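Local structure of putative exported protein (Bordetella pertussis Tohama I, 2PFZ) at residues Q169-T173 against G174-S178. The protein binds pyroglutamic acid as an extracytoplasmic solute receptor, probably delivering it to a tripartite ATP-independent periplasmic transporter. Numbering follows the deposited sequence.
Sequences QAMAT and GVIDS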
loop_
_atom_site.group_PDB
_atom_site.type_symbol
_atom_site.label_atom_id
_atom_site.label_comp_id
_atom_site.label_asym_id
_atom_site.label_seq_id
_atom_site.Cartn_x
_atom_site.Cartn_y
_atom_site.Cartn_z
ATOM N N GLN A 169 -18.296 6.088 3.738
ATOM C CA GLN A 169 -19.606 6.069 3.126
ATOM C C GLN A 169 -20.121 4.653 2.869
ATOM O O GLN A 169 -21.247 4.349 3.209
ATOM C CB GLN A 169 -19.583 6.901 1.837
ATOM C CG GLN A 169 -20.888 7.008 1.101
ATOM C CD GLN A 169 -20.749 7.662 -0.278
ATOM O OE1 GLN A 169 -19.645 7.972 -0.727
ATOM N NE2 GLN A 169 -21.875 7.865 -0.949
ATOM N N ALA A 170 -19.287 3.799 2.276
ATOM C CA ALA A 170 -19.646 2.395 2.027
ATOM C C ALA A 170 -19.998 1.621 3.304
ATOM O O ALA A 170 -20.860 0.722 3.281
ATOM C CB ALA A 170 -18.532 1.680 1.271
ATOM N N MET A 171 -19.325 1.950 4.410
ATOM C CA MET A 171 -19.633 1.339 5.694
ATOM C C MET A 171 -20.926 1.899 6.255
ATOM O O MET A 171 -21.762 1.147 6.745
ATOM C CB MET A 171 -18.507 1.560 6.695
ATOM C CG MET A 171 -17.283 0.678 6.444
ATOM S SD MET A 171 -15.998 0.886 7.693
ATOM C CE MET A 171 -15.564 2.591 7.399
ATOM N N ALA A 172 -21.081 3.215 6.153
ATOM C CA ALA A 172 -22.230 3.926 6.714
ATOM C C ALA A 172 -23.532 3.523 6.035
ATOM O O ALA A 172 -24.597 3.580 6.654
ATOM C CB ALA A 172 -22.023 5.423 6.625
ATOM N N THR A 173 -23.448 3.107 4.775
ATOM C CA THR A 173 -24.627 2.649 4.038
ATOM C C THR A 173 -24.758 1.119 3.999
ATOM O O THR A 173 -25.747 0.588 3.487
ATOM C CB THR A 173 -24.637 3.193 2.597
ATOM O OG1 THR A 173 -23.525 2.649 1.870
ATOM C CG2 THR A 173 -24.576 4.722 2.592
ATOM N N GLY A 174 -23.758 0.413 4.522
ATOM C CA GLY A 174 -23.854 -1.043 4.703
ATOM C C GLY A 174 -23.592 -1.896 3.476
ATOM O O GLY A 174 -23.973 -3.083 3.433
ATOM N N VAL A 175 -22.919 -1.324 2.484
ATOM C CA VAL A 175 -22.556 -2.086 1.292
ATOM C C VAL A 175 -21.526 -3.169 1.621
ATOM O O VAL A 175 -21.488 -4.225 0.972
ATOM C CB VAL A 175 -22.025 -1.152 0.161
ATOM C CG1 VAL A 175 -21.620 -1.952 -1.054
ATOM C CG2 VAL A 175 -23.094 -0.102 -0.221
ATOM N N ILE A 176 -20.684 -2.896 2.622
ATOM C CA ILE A 176 -19.642 -3.830 3.079
ATOM C C ILE A 176 -19.602 -3.886 4.607
ATOM O O ILE A 176 -19.845 -2.876 5.265
ATOM C CB ILE A 176 -18.227 -3.455 2.507
ATOM C CG1 ILE A 176 -17.722 -2.093 3.037
ATOM C CG2 ILE A 176 -18.224 -3.515 0.989
ATOM C CD1 ILE A 176 -16.808 -2.199 4.309
ATOM N N ASP A 177 -19.287 -5.061 5.157
ATOM C CA ASP A 177 -19.320 -5.308 6.612
ATOM C C ASP A 177 -17.957 -5.728 7.179
ATOM O O ASP A 177 -17.809 -5.969 8.398
ATOM C CB ASP A 177 -20.368 -6.397 6.959
ATOM C CG ASP A 177 -20.131 -7.734 6.221
ATOM O OD1 ASP A 177 -19.011 -8.005 5.750
ATOM O OD2 ASP A 177 -21.075 -8.561 6.114
ATOM N N SER A 178 -16.983 -5.860 6.277
ATOM C CA SER A 178 -15.684 -6.446 6.583
ATOM C C SER A 178 -14.690 -6.030 5.498
ATOM O O SER A 178 -15.089 -5.683 4.390
ATOM C CB SER A 178 -15.775 -7.976 6.604
ATOM O OG SER A 178 -16.102 -8.489 5.311
HETATM O O HOH W 1 -21.310 -1.602 7.296
#
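A Schellman motif closes helix 167-172 of this DctP-family solute receptor and turns the chain toward strand 178-181, as Gly174 and Val175 reach back to Met171 and Ala170. Gly174 adopts a positive phi of 81°, a conformation that a residue without a side chain accepts easily. The bond that spans more of the chain, weak in its geometry, runs from Val175 N to Ala170 O at 3.0 Å. Gly174 N lies 3.1 Å from Met171 O and donates to it from above the carbonyl plane, well off the lone pairs. Met171 O receives a second hydrogen, from a water 2.8 Å away that also donates to Ile176 O and so ties the last helical turn to the departing chain. Ile176 also makes apolar contacts with the helix: the Ile176 and Met171 side chains cross obliquely, Ile176 CD1 touching Met171 CG at 3.6 Å, while Ile176 CG1 lies against Ala170 CB at 4.2 Å. In Ile176, chi1 of 65° sets CG1 between the backbone N and the carbonyl carbon, near Ala170 CB, and chi2 of 94° then carries CD1 to Met171. Met171 also packs on Thr191, and Ile176 on Arg142, a residue of the pyroglutamic acid pocket, which probably makes Ile176 a second-shell residue of that site. Farther along, backbone hydrogen bonds pair Asp177 with Lys140 and Ser178 with Arg142, joining the chain to strand 140-143. On the outer side, Thr173 and Val175 point the same way, Thr173 OG1 meeting Val175 CG2 at 3.5 Å. Thr173 OG1 folds back to donate to Gln169 O at 3.1 Å, an oxygen that Thr173 N also grips.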